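Local coordinates for protein putative Glycosidase (Bacteroides thetaiotaomicron, PDB 3R67) that is of unknown function but is named a putative glycosidase and belongs to a clan of five-bladed beta-propeller proteins that includes carbohydrate-active enzymes, at residues S181-L186 with K257-L262; M202-K207 with G228-V233; F208-T213 with W220-D225; K232-R237 with D244-G249. All coordinates share one frame; numbering follows the deposited sequence.

Contact 1. Residues S181-L186 with K257-L262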
loop_
_atom_site.group_PDB
_atom_site.type_symbol
_atom_site.label_atom_id
_atom_site.label_comp_id
_atom_site.label_asym_id
_atom_site.label_seq_id
_atom_site.Cartn_x
_atom_site.Cartn_y
_atom_site.Cartn_z
ATOM N N SER A 181 -1.660 -5.792 3.688
ATOM C CA SER A 181 -0.844 -6.624 2.828
ATOM C C SER A 181 -1.366 -8.062 2.797
ATOM O O SER A 181 -1.064 -8.832 3.705
ATOM C CB SER A 181 0.604 -6.603 3.301
ATOM O OG SER A 181 1.102 -5.280 3.235
ATOM N N ILE A 182 -2.152 -8.416 1.755
ATOM C CA ILE A 182 -2.676 -9.784 1.570
ATOM C C ILE A 182 -1.508 -10.714 1.224
ATOM O O ILE A 182 -0.625 -10.287 0.500
ATOM C CB ILE A 182 -3.806 -9.840 0.480
ATOM C CG1 ILE A 182 -5.102 -9.233 1.037
ATOM C CG2 ILE A 182 -4.096 -11.296 0.021
ATOM C CD1 ILE A 182 -6.362 -9.300 0.050
ATOM N N VAL A 183 -1.540 -11.987 1.693
ATOM C CA VAL A 183 -0.513 -12.983 1.374
ATOM C C VAL A 183 -0.795 -13.533 -0.049
ATOM O O VAL A 183 -1.890 -14.010 -0.352
ATOM C CB VAL A 183 -0.388 -14.115 2.425
ATOM C CG1 VAL A 183 0.655 -15.139 1.997
ATOM C CG2 VAL A 183 -0.028 -13.549 3.795
ATOM N N THR A 184 0.206 -13.431 -0.905
ATOM C CA THR A 184 0.181 -13.885 -2.292
ATOM C C THR A 184 1.298 -14.889 -2.537
ATOM O O THR A 184 2.239 -14.988 -1.751
ATOM C CB THR A 184 0.312 -12.692 -3.298
ATOM O OG1 THR A 184 1.614 -12.104 -3.205
ATOM C CG2 THR A 184 -0.772 -11.656 -3.156
ATOM N N LYS A 185 1.223 -15.595 -3.664
ATOM C CA LYS A 185 2.255 -16.548 -4.064
ATOM C C LYS A 185 2.331 -16.587 -5.572
ATOM O O LYS A 185 1.367 -16.202 -6.238
ATOM C CB LYS A 185 2.000 -17.972 -3.485
ATOM C CG LYS A 185 0.768 -18.689 -4.046
ATOM C CD LYS A 185 0.602 -20.055 -3.435
ATOM C CE LYS A 185 -0.607 -20.757 -3.989
ATOM N NZ LYS A 185 -0.788 -22.103 -3.382
ATOM N N LEU A 186 3.450 -17.088 -6.111
ATOM C CA LEU A 186 3.571 -17.294 -7.547
ATOM C C LEU A 186 3.076 -18.684 -7.909
ATOM O O LEU A 186 3.476 -19.677 -7.299
ATOM C CB LEU A 186 5.005 -17.097 -8.086
ATOM C CG LEU A 186 5.637 -15.715 -8.028
ATOM C CD1 LEU A 186 7.023 -15.750 -8.671
ATOM C CD2 LEU A 186 4.781 -14.677 -8.764
ATOM N N LYS A 257 11.860 -19.328 1.390
ATOM C CA LYS A 257 12.304 -19.209 2.792
ATOM C C LYS A 257 11.161 -18.911 3.792
ATOM O O LYS A 257 11.384 -18.967 4.998
ATOM C CB LYS A 257 13.344 -18.084 2.928
ATOM C CG LYS A 257 14.584 -18.199 2.044
ATOM C CD LYS A 257 15.468 -19.367 2.344
ATOM C CE LYS A 257 16.688 -19.225 1.470
ATOM N NZ LYS A 257 17.727 -20.219 1.780
ATOM N N GLY A 258 9.986 -18.572 3.289
ATOM C CA GLY A 258 8.838 -18.193 4.095
ATOM C C GLY A 258 8.093 -17.029 3.468
ATOM O O GLY A 258 8.367 -16.660 2.318
ATOM N N ILE A 259 7.139 -16.438 4.216
ATOM C CA ILE A 259 6.333 -15.318 3.733
ATOM C C ILE A 259 7.120 -14.041 3.913
ATOM O O ILE A 259 7.468 -13.675 5.046
ATOM C CB ILE A 259 4.949 -15.255 4.445
ATOM C CG1 ILE A 259 4.121 -16.527 4.152
ATOM C CG2 ILE A 259 4.169 -13.979 4.035
ATOM C CD1 ILE A 259 2.853 -16.704 5.006
ATOM N N LEU A 260 7.379 -13.337 2.803
ATOM C CA LEU A 260 8.116 -12.079 2.838
ATOM C C LEU A 260 7.150 -10.896 2.901
ATOM O O LEU A 260 6.283 -10.732 2.042
ATOM C CB LEU A 260 9.044 -11.958 1.618
ATOM C CG LEU A 260 9.949 -10.731 1.533
ATOM C CD1 LEU A 260 10.907 -10.649 2.715
ATOM C CD2 LEU A 260 10.713 -10.704 0.229
ATOM N N LEU A 261 7.298 -10.080 3.951
ATOM C CA LEU A 261 6.508 -8.871 4.119
ATOM C C LEU A 261 7.416 -7.649 4.003
ATOM O O LEU A 261 8.282 -7.436 4.856
ATOM C CB LEU A 261 5.736 -8.858 5.463
ATOM C CG LEU A 261 5.004 -7.540 5.815
ATOM C CD1 LEU A 261 3.785 -7.314 4.928
ATOM C CD2 LEU A 261 4.568 -7.525 7.262
ATOM N N LEU A 262 7.224 -6.881 2.923
ATOM C CA LEU A 262 7.913 -5.612 2.689
ATOM C C LEU A 262 7.104 -4.522 3.377
ATOM O O LEU A 262 5.886 -4.433 3.181
ATOM C CB LEU A 262 8.133 -5.307 1.186
ATOM C CG LEU A 262 9.304 -5.971 0.433
ATOM C CD1 LEU A 262 9.114 -7.443 0.294
ATOM C CD2 LEU A 262 9.437 -5.390 -0.978
#
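Two small van der Waals touches join these strands, Ser181 to Leu261 and Val183 to Ile259, and no hydrogen bond crosses between them. Leu261 reaches over with its CD1 methyl, which lies 3.6 Å from Ser181 CB. Its CG is anti to the backbone N (chi1 173°), and the end of the chain thereby comes nearer to Ser181 than its CB direction alone would bring it. A serine suits the spot because its short side chain leaves room for the methyl while its hydroxyl turns to another partner, the carbonyl oxygen of Pro250. The second touch is between branched residues that cross at about a right angle: Val183 CG1 meets the terminal Ile259 CD1 at 4.0 Å. Ile259 has an extended outer torsion (chi2 169°), which carries that methyl outward to the valine. Around this layer, Met254 of strand 245-255 touches both Val183 and Ile259, as does Tyr203 of strand 199-204, so the second touch is enclosed by side chains of neighbouring strands. Strand 180-187 runs parallel to 245-255, which in turn pairs antiparallel with 258-266. The contact thus brings strand 180-187 close to strand 258-266 across the intervening strand, consistent with the packing of neighbouring blades about the axis of a beta-propeller.

Contact 2. Residues M202-K207 with G228-V233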
loop_
_atom_site.group_PDB
_atom_site.type_symbol
_atom_site.label_atom_id
_atom_site.label_comp_id
_atom_site.label_asym_id
_atom_site.label_seq_id
_atom_site.Cartn_x
_atom_site.Cartn_y
_atom_site.Cartn_z
HETATM N N MSE A 202 -3.862 -11.734 5.828
HETATM C CA MSE A 202 -3.298 -10.401 5.579
HETATM C C MSE A 202 -2.575 -9.832 6.785
HETATM O O MSE A 202 -2.994 -10.027 7.921
HETATM C CB MSE A 202 -4.349 -9.366 5.142
HETATM C CG MSE A 202 -5.335 -8.952 6.234
HETATM SE SE MSE A 202 -6.493 -7.487 5.678
HETATM C CE MSE A 202 -6.668 -8.035 4.073
ATOM N N TYR A 203 -1.535 -9.051 6.507
ATOM C CA TYR A 203 -0.831 -8.217 7.468
ATOM C C TYR A 203 -1.422 -6.851 7.331
ATOM O O TYR A 203 -1.647 -6.422 6.197
ATOM C CB TYR A 203 0.689 -8.232 7.242
ATOM C CG TYR A 203 1.290 -9.612 7.321
ATOM C CD1 TYR A 203 1.669 -10.160 8.545
ATOM C CD2 TYR A 203 1.472 -10.381 6.173
ATOM C CE1 TYR A 203 2.187 -11.448 8.629
ATOM C CE2 TYR A 203 2.007 -11.666 6.247
ATOM C CZ TYR A 203 2.353 -12.196 7.477
ATOM O OH TYR A 203 2.861 -13.461 7.556
ATOM N N TRP A 204 -1.759 -6.189 8.432
ATOM C CA TRP A 204 -2.300 -4.848 8.308
ATOM C C TRP A 204 -1.851 -4.020 9.506
ATOM O O TRP A 204 -1.585 -4.566 10.575
ATOM C CB TRP A 204 -3.852 -4.869 8.173
ATOM C CG TRP A 204 -4.546 -5.238 9.446
ATOM C CD1 TRP A 204 -4.794 -6.496 9.918
ATOM C CD2 TRP A 204 -5.006 -4.331 10.450
ATOM N NE1 TRP A 204 -5.380 -6.426 11.164
ATOM C CE2 TRP A 204 -5.499 -5.107 11.525
ATOM C CE3 TRP A 204 -5.024 -2.928 10.561
ATOM C CZ2 TRP A 204 -6.043 -4.528 12.672
ATOM C CZ3 TRP A 204 -5.521 -2.359 11.722
ATOM C CH2 TRP A 204 -6.027 -3.155 12.757
ATOM N N GLY A 205 -1.821 -2.713 9.337
ATOM C CA GLY A 205 -1.482 -1.820 10.429
ATOM C C GLY A 205 -0.508 -0.736 10.067
ATOM O O GLY A 205 0.173 -0.802 9.034
ATOM N N GLU A 206 -0.453 0.270 10.946
ATOM C CA GLU A 206 0.403 1.449 10.851
ATOM C C GLU A 206 1.310 1.521 12.094
ATOM O O GLU A 206 2.536 1.510 11.961
ATOM C CB GLU A 206 -0.476 2.704 10.708
ATOM C CG GLU A 206 0.299 4.002 10.571
ATOM C CD GLU A 206 -0.475 5.259 10.914
ATOM O OE1 GLU A 206 -1.421 5.181 11.733
ATOM O OE2 GLU A 206 -0.065 6.344 10.441
ATOM N N LYS A 207 0.701 1.568 13.295
ATOM C CA LYS A 207 1.413 1.650 14.574
ATOM C C LYS A 207 2.011 0.302 14.999
ATOM O O LYS A 207 2.844 0.274 15.893
ATOM C CB LYS A 207 0.490 2.159 15.706
ATOM C CG LYS A 207 0.445 3.671 15.902
ATOM C CD LYS A 207 -0.453 4.380 14.892
ATOM C CE LYS A 207 -0.491 5.875 15.114
ATOM N NZ LYS A 207 -1.464 6.537 14.206
ATOM N N GLY A 228 -8.051 -10.709 24.371
ATOM C CA GLY A 228 -8.961 -10.162 23.366
ATOM C C GLY A 228 -8.432 -8.929 22.648
ATOM O O GLY A 228 -9.168 -8.269 21.910
ATOM N N ASP A 229 -7.147 -8.612 22.855
ATOM C CA ASP A 229 -6.457 -7.492 22.217
ATOM C C ASP A 229 -5.821 -7.956 20.925
ATOM O O ASP A 229 -5.565 -9.150 20.788
ATOM C CB ASP A 229 -5.394 -6.913 23.173
ATOM C CG ASP A 229 -5.955 -6.445 24.502
ATOM O OD1 ASP A 229 -7.042 -5.811 24.502
ATOM O OD2 ASP A 229 -5.298 -6.689 25.541
ATOM N N PHE A 230 -5.544 -7.042 19.986
ATOM C CA PHE A 230 -4.907 -7.447 18.736
ATOM C C PHE A 230 -3.594 -8.162 18.941
ATOM O O PHE A 230 -2.780 -7.751 19.773
ATOM C CB PHE A 230 -4.617 -6.262 17.801
ATOM C CG PHE A 230 -5.787 -5.489 17.267
ATOM C CD1 PHE A 230 -6.777 -6.123 16.523
ATOM C CD2 PHE A 230 -5.823 -4.105 17.368
ATOM C CE1 PHE A 230 -7.847 -5.402 16.002
ATOM C CE2 PHE A 230 -6.865 -3.381 16.806
ATOM C CZ PHE A 230 -7.874 -4.034 16.125
ATOM N N LEU A 231 -3.376 -9.204 18.145
ATOM C CA LEU A 231 -2.101 -9.896 18.088
ATOM C C LEU A 231 -1.122 -8.991 17.330
ATOM O O LEU A 231 -1.442 -8.549 16.220
ATOM C CB LEU A 231 -2.285 -11.266 17.420
ATOM C CG LEU A 231 -1.060 -12.145 17.303
ATOM C CD1 LEU A 231 -0.602 -12.633 18.672
ATOM C CD2 LEU A 231 -1.357 -13.339 16.422
ATOM N N LYS A 232 -0.001 -8.629 17.955
ATOM C CA LYS A 232 1.000 -7.748 17.354
ATOM C C LYS A 232 2.221 -8.585 16.933
ATOM O O LYS A 232 3.012 -8.995 17.782
ATOM C CB LYS A 232 1.378 -6.637 18.345
ATOM C CG LYS A 232 0.216 -5.746 18.752
ATOM C CD LYS A 232 0.668 -4.678 19.729
ATOM C CE LYS A 232 -0.442 -3.718 20.076
ATOM N NZ LYS A 232 0.047 -2.641 20.977
ATOM N N VAL A 233 2.351 -8.880 15.643
ATOM C CA VAL A 233 3.426 -9.752 15.166
ATOM C C VAL A 233 4.698 -8.921 14.867
ATOM O O VAL A 233 5.797 -9.472 14.846
ATOM C CB VAL A 233 3.004 -10.600 13.939
ATOM C CG1 VAL A 233 1.861 -11.530 14.310
ATOM C CG2 VAL A 233 2.641 -9.749 12.715
#
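Trp204 and Phe230 form a T-shaped (edge-to-face) stack, which ties the loop 228-233 to the end of strand 199-204 in what is probably one propeller blade. The indole presents the outer edge of its six-membered ring, and Trp204 CZ2 lies 3.9 Å from Phe230 CE1, above the phenyl face but offset toward its rim. The planes stand at 83°, with the ring centroids 5.3 Å apart, so the slightly positive C-H edge of the indole meets the electron-rich face of the phenyl. Trp204 holds its CG between the backbone N and the carbonyl carbon (chi1 72°), and the end of the long indole comes closer to the loop than its first bond suggests. A large aromatic is well suited here, since its long flat ring reaches the phenyl while its NE1 bonds to Asn210 OD1. Beyond the pair, Phe172 stacks on Phe230, and Phe164 meets the Trp204 ring at an oblique angle. A lighter touch lies at the other end of segment 228-233. Val233 points toward the strand and sets a compact branched side chain beside Tyr203, whose hydroxyl is bonded to the carbonyl oxygen of Pro294. Val233 CG2 sits at the ring edge, near the ring plane, 4.3 Å from Tyr203 CD1.

Contact 3. Residues F208-T213 with W220-D225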
loop_
_atom_site.group_PDB
_atom_site.type_symbol
_atom_site.label_atom_id
_atom_site.label_comp_id
_atom_site.label_asym_id
_atom_site.label_seq_id
_atom_site.Cartn_x
_atom_site.Cartn_y
_atom_site.Cartn_z
ATOM N N PHE A 208 1.531 -0.798 14.424
ATOM C CA PHE A 208 1.955 -2.183 14.675
ATOM C C PHE A 208 1.339 -3.038 13.603
ATOM O O PHE A 208 0.424 -2.577 12.930
ATOM C CB PHE A 208 1.583 -2.686 16.102
ATOM C CG PHE A 208 0.117 -2.535 16.429
ATOM C CD1 PHE A 208 -0.803 -3.503 16.039
ATOM C CD2 PHE A 208 -0.344 -1.421 17.122
ATOM C CE1 PHE A 208 -2.161 -3.347 16.309
ATOM C CE2 PHE A 208 -1.707 -1.263 17.394
ATOM C CZ PHE A 208 -2.606 -2.227 16.992
ATOM N N VAL A 209 1.799 -4.280 13.455
ATOM C CA VAL A 209 1.266 -5.166 12.427
ATOM C C VAL A 209 0.443 -6.252 13.113
ATOM O O VAL A 209 0.926 -6.943 14.011
ATOM C CB VAL A 209 2.377 -5.758 11.516
ATOM C CG1 VAL A 209 1.797 -6.704 10.480
ATOM C CG2 VAL A 209 3.188 -4.656 10.835
ATOM N N ASN A 210 -0.812 -6.377 12.681
ATOM C CA ASN A 210 -1.722 -7.431 13.116
ATOM C C ASN A 210 -1.917 -8.384 11.941
ATOM O O ASN A 210 -1.616 -8.020 10.806
ATOM C CB ASN A 210 -3.061 -6.836 13.634
ATOM C CG ASN A 210 -4.132 -7.849 14.007
ATOM O OD1 ASN A 210 -5.167 -7.952 13.358
ATOM N ND2 ASN A 210 -3.871 -8.687 14.984
ATOM N N VAL A 211 -2.389 -9.605 12.205
ATOM C CA VAL A 211 -2.690 -10.579 11.158
ATOM C C VAL A 211 -4.189 -10.828 11.196
ATOM O O VAL A 211 -4.755 -11.044 12.268
ATOM C CB VAL A 211 -1.865 -11.892 11.269
ATOM C CG1 VAL A 211 -2.302 -12.919 10.217
ATOM C CG2 VAL A 211 -0.364 -11.616 11.167
ATOM N N ALA A 212 -4.841 -10.724 10.036
ATOM C CA ALA A 212 -6.272 -10.982 9.903
ATOM C C ALA A 212 -6.496 -12.106 8.909
ATOM O O ALA A 212 -5.658 -12.309 8.023
ATOM C CB ALA A 212 -7.004 -9.719 9.471
ATOM N N THR A 213 -7.616 -12.847 9.058
ATOM C CA THR A 213 -7.948 -13.943 8.145
ATOM C C THR A 213 -9.361 -13.743 7.575
ATOM O O THR A 213 -10.182 -13.016 8.145
ATOM C CB THR A 213 -7.817 -15.319 8.825
ATOM O OG1 THR A 213 -8.823 -15.495 9.822
ATOM C CG2 THR A 213 -6.433 -15.568 9.407
ATOM N N TRP A 220 -13.003 -9.660 6.944
ATOM C CA TRP A 220 -11.740 -10.004 7.574
ATOM C C TRP A 220 -11.882 -9.980 9.079
ATOM O O TRP A 220 -12.578 -9.134 9.628
ATOM C CB TRP A 220 -10.632 -9.045 7.106
ATOM C CG TRP A 220 -10.316 -9.218 5.651
ATOM C CD1 TRP A 220 -10.963 -8.643 4.592
ATOM C CD2 TRP A 220 -9.323 -10.085 5.089
ATOM N NE1 TRP A 220 -10.415 -9.076 3.409
ATOM C CE2 TRP A 220 -9.421 -9.982 3.684
ATOM C CE3 TRP A 220 -8.338 -10.922 5.641
ATOM C CZ2 TRP A 220 -8.565 -10.674 2.824
ATOM C CZ3 TRP A 220 -7.507 -11.625 4.785
ATOM C CH2 TRP A 220 -7.621 -11.497 3.396
ATOM N N GLU A 221 -11.208 -10.921 9.741
ATOM C CA GLU A 221 -11.260 -11.082 11.181
ATOM C C GLU A 221 -9.856 -10.890 11.819
ATOM O O GLU A 221 -9.014 -11.784 11.692
ATOM C CB GLU A 221 -11.824 -12.475 11.510
ATOM C CG GLU A 221 -12.012 -12.731 12.988
ATOM C CD GLU A 221 -12.431 -14.148 13.305
ATOM O OE1 GLU A 221 -11.557 -15.043 13.291
ATOM O OE2 GLU A 221 -13.630 -14.362 13.588
ATOM N N PRO A 222 -9.601 -9.749 12.519
ATOM C CA PRO A 222 -8.295 -9.560 13.184
ATOM C C PRO A 222 -8.025 -10.630 14.237
ATOM O O PRO A 222 -8.930 -10.985 15.005
ATOM C CB PRO A 222 -8.427 -8.179 13.846
ATOM C CG PRO A 222 -9.531 -7.493 13.103
ATOM C CD PRO A 222 -10.491 -8.590 12.755
HETATM N N MSE A 223 -6.790 -11.160 14.275
HETATM C CA MSE A 223 -6.448 -12.194 15.258
HETATM C C MSE A 223 -6.173 -11.543 16.591
HETATM O O MSE A 223 -5.506 -10.509 16.648
HETATM C CB MSE A 223 -5.265 -13.038 14.797
HETATM C CG MSE A 223 -5.617 -13.903 13.580
HETATM SE SE MSE A 223 -4.170 -15.017 12.994
HETATM C CE MSE A 223 -4.044 -16.161 14.568
ATOM N N LEU A 224 -6.742 -12.130 17.666
ATOM C CA LEU A 224 -6.657 -11.585 19.011
ATOM C C LEU A 224 -5.854 -12.482 19.940
ATOM O O LEU A 224 -5.787 -13.691 19.721
ATOM C CB LEU A 224 -8.071 -11.391 19.593
ATOM C CG LEU A 224 -9.100 -10.587 18.772
ATOM C CD1 LEU A 224 -10.438 -10.541 19.486
ATOM C CD2 LEU A 224 -8.634 -9.156 18.487
ATOM N N ASP A 225 -5.240 -11.888 20.982
ATOM C CA ASP A 225 -4.511 -12.631 22.007
ATOM C C ASP A 225 -5.525 -13.144 23.068
ATOM O O ASP A 225 -6.733 -12.922 22.923
ATOM C CB ASP A 225 -3.385 -11.770 22.640
ATOM C CG ASP A 225 -3.794 -10.520 23.420
ATOM O OD1 ASP A 225 -4.977 -10.428 23.836
ATOM O OD2 ASP A 225 -2.917 -9.671 23.678
HETATM O O HOH W 1 -8.890 -14.233 12.684
#
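Val211 and the selenomethionine Met223 lie side by side and point the same way, with Val211 CG1 4.0 Å from Met223 SE. The backbone joins the same two residues: Met223 N donates to Val211 O at 2.9 Å. Asn210 instead slants across Pro222: its CG is anti to the backbone N (chi1 175°), which carries the amide across to the chain just past strand 221-222. There ND2 of Asn210 donates to Met223 O at 3.0 Å, in the carbonyl plane and on a lone pair, while OD1 takes the indole N-H of Trp204. ND2 also bonds to Leu231 O, so the amide is gripped at both ends and fixed in rotation. Ala212 faces Pro222 in a non-hydrogen-bonded pair, where the lack of a proline N-H costs nothing and a small alanine allows close approach. The indole of Trp220 turns its edge to Ala212, with Trp220 CZ3 3.8 Å from Ala212 O. Thr213 and Glu221 form the hydrogen-bonded pair, and on their side of the sheet a water accepts from Thr213 OG1 and donates to Glu221 O and OE1. Glu221 O thus serves both the water and the Thr213 N-H, which comes from above the carbonyl plane. The arrangement is an antiparallel beta hairpin at the sheet's edge, probably the outer edge of one propeller blade.

Contact 4. Residues K232-R237 with D244-G249. With EDO (1,2-ethanediol), chain F.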
loop_
_atom_site.group_PDB
_atom_site.type_symbol
_atom_site.label_atom_id
_atom_site.label_comp_id
_atom_site.label_asym_id
_atom_site.label_seq_id
_atom_site.Cartn_x
_atom_site.Cartn_y
_atom_site.Cartn_z
ATOM N N LYS A 232 -0.001 -8.629 17.955
ATOM C CA LYS A 232 1.000 -7.748 17.354
ATOM C C LYS A 232 2.221 -8.585 16.933
ATOM O O LYS A 232 3.012 -8.995 17.782
ATOM C CB LYS A 232 1.378 -6.637 18.345
ATOM C CG LYS A 232 0.216 -5.746 18.752
ATOM C CD LYS A 232 0.668 -4.678 19.729
ATOM C CE LYS A 232 -0.442 -3.718 20.076
ATOM N NZ LYS A 232 0.047 -2.641 20.977
ATOM N N VAL A 233 2.351 -8.880 15.643
ATOM C CA VAL A 233 3.426 -9.752 15.166
ATOM C C VAL A 233 4.698 -8.921 14.867
ATOM O O VAL A 233 5.797 -9.472 14.846
ATOM C CB VAL A 233 3.004 -10.600 13.939
ATOM C CG1 VAL A 233 1.861 -11.530 14.310
ATOM C CG2 VAL A 233 2.641 -9.749 12.715
ATOM N N ILE A 234 4.541 -7.609 14.666
ATOM C CA ILE A 234 5.615 -6.627 14.438
ATOM C C ILE A 234 5.218 -5.358 15.152
ATOM O O ILE A 234 4.087 -4.891 14.999
ATOM C CB ILE A 234 5.895 -6.392 12.915
ATOM C CG1 ILE A 234 6.692 -7.535 12.300
ATOM C CG2 ILE A 234 6.643 -5.090 12.650
ATOM C CD1 ILE A 234 6.758 -7.409 10.774
ATOM N N THR A 235 6.135 -4.809 15.941
ATOM C CA THR A 235 5.932 -3.544 16.640
ATOM C C THR A 235 7.142 -2.653 16.394
ATOM O O THR A 235 8.235 -3.179 16.159
ATOM C CB THR A 235 5.661 -3.742 18.167
ATOM O OG1 THR A 235 6.756 -4.422 18.763
ATOM C CG2 THR A 235 4.367 -4.497 18.457
ATOM N N PRO A 236 6.997 -1.308 16.480
ATOM C CA PRO A 236 8.167 -0.427 16.323
ATOM C C PRO A 236 9.287 -0.764 17.317
ATOM O O PRO A 236 9.026 -1.222 18.442
ATOM C CB PRO A 236 7.589 0.963 16.602
ATOM C CG PRO A 236 6.140 0.842 16.210
ATOM C CD PRO A 236 5.773 -0.516 16.730
ATOM N N ARG A 237 10.537 -0.572 16.881
ATOM C CA ARG A 237 11.725 -0.877 17.671
ATOM C C ARG A 237 12.511 0.367 17.952
ATOM O O ARG A 237 12.995 1.020 17.018
ATOM C CB ARG A 237 12.625 -1.887 16.953
ATOM C CG ARG A 237 11.981 -3.209 16.592
ATOM C CD ARG A 237 12.904 -4.021 15.706
ATOM N NE ARG A 237 13.061 -3.425 14.371
ATOM C CZ ARG A 237 13.868 -3.911 13.432
ATOM N NH1 ARG A 237 14.605 -4.986 13.672
ATOM N NH2 ARG A 237 13.964 -3.308 12.254
ATOM N N ASP A 244 9.083 4.556 15.014
ATOM C CA ASP A 244 7.804 5.237 15.229
ATOM C C ASP A 244 6.667 4.372 14.701
ATOM O O ASP A 244 5.712 4.109 15.436
ATOM C CB ASP A 244 7.779 6.641 14.570
ATOM C CG ASP A 244 6.649 7.568 14.999
ATOM O OD1 ASP A 244 6.011 7.297 16.039
ATOM O OD2 ASP A 244 6.476 8.622 14.358
ATOM N N LEU A 245 6.762 3.946 13.428
ATOM C CA LEU A 245 5.724 3.134 12.784
ATOM C C LEU A 245 6.307 1.955 12.056
ATOM O O LEU A 245 7.425 2.037 11.545
ATOM C CB LEU A 245 4.900 3.977 11.770
ATOM C CG LEU A 245 4.154 5.221 12.251
ATOM C CD1 LEU A 245 3.582 5.968 11.040
ATOM C CD2 LEU A 245 3.073 4.867 13.263
ATOM N N THR A 246 5.505 0.886 11.963
ATOM C CA THR A 246 5.725 -0.360 11.219
ATOM C C THR A 246 4.471 -0.558 10.395
ATOM O O THR A 246 3.541 -1.239 10.818
ATOM C CB THR A 246 6.069 -1.545 12.133
ATOM O OG1 THR A 246 4.997 -1.721 13.062
ATOM C CG2 THR A 246 7.403 -1.389 12.847
ATOM N N GLU A 247 4.422 0.128 9.243
ATOM C CA GLU A 247 3.268 0.189 8.356
ATOM C C GLU A 247 3.469 -0.726 7.142
ATOM O O GLU A 247 4.438 -0.587 6.380
ATOM C CB GLU A 247 3.028 1.639 7.920
ATOM C CG GLU A 247 1.674 1.857 7.272
ATOM C CD GLU A 247 1.256 3.308 7.091
ATOM O OE1 GLU A 247 2.098 4.208 7.323
ATOM O OE2 GLU A 247 0.084 3.547 6.712
ATOM N N CYS A 248 2.519 -1.650 6.958
ATOM C CA CYS A 248 2.565 -2.627 5.890
ATOM C C CYS A 248 2.691 -1.950 4.534
ATOM O O CYS A 248 2.133 -0.870 4.315
ATOM C CB CYS A 248 1.336 -3.522 5.934
ATOM S SG CYS A 248 1.260 -4.560 7.401
ATOM N N GLY A 249 3.466 -2.591 3.661
ATOM C CA GLY A 249 3.712 -2.093 2.326
ATOM C C GLY A 249 2.829 -2.778 1.306
ATOM O O GLY A 249 1.600 -2.814 1.456
HETATM C C1 EDO F . 8.058 -7.527 17.052
HETATM O O1 EDO F . 8.803 -6.344 17.412
HETATM C C2 EDO F . 7.407 -8.253 18.232
HETATM O O2 EDO F . 6.409 -7.437 18.875
#
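Pro236 rests against a classic beta bulge, in which Asp244 and Leu245 both face Lys266 as strand 245-255 begins; the strand belongs to what is probably a propeller blade. The proline points toward the bulge, and its ring atom CG lies 3.4 Å from Asp244 O. Further along, Thr246 stands at about a right angle to Pro236 and touches it with a methyl: Thr246 CG2 is 3.7 Å from Pro236 N. Proline fits this position, because its nitrogen carries no hydrogen that would need a partner opposite a methyl group. Ile234 crosses the same threonine from the loop side, with Ile234 CG2 3.6 Å from Thr246 CB. The branched isoleucine also reaches Leu261 and Phe289, so it packs the loop against strands 258-266 and 282-289 as well. Thr246 OG1 sits between the backbone N and the carbonyl carbon (chi1 58°), buried by the contact and without a hydrogen-bond partner in the model. Thr235 points away from the strand, and on that side of the loop lies a 1,2-ethanediol molecule, probably from the crystallisation liquor and also bonded to Arg300 NH1. The Thr235 backbone N makes a weak bond of 3.4 Å to ethanediol O1. The stronger link uses the side chain: Thr235 OG1 and ethanediol O2 are hydrogen-bonded at 3.0 Å.

Overall arrangement
All four contacts reach the same mixed sheet, with contacts 2, 3 and 4 nested inside the chain loop that contact 1 closes; contacts 2 and 4 each bring a loop segment to it. Contacts 2 and 3 are nearly one unit, their centres about 5 Å apart, because Asn210 of the hairpin binds both segments of contact 2. Contact 4 lies about 9 Å from contact 2, centre to centre, and shares Lys232 and Val233 with it; Glu206 O and Thr246 N, 3.0 Å apart, probably bond the two together. Val209 N and Ile234 O, at 2.8 Å, likewise link contacts 3 and 4. Contact 1 stands about 16 Å from each of the others, centre to centre. The 1,2-ethanediol touches contact 4 through segment 232-237.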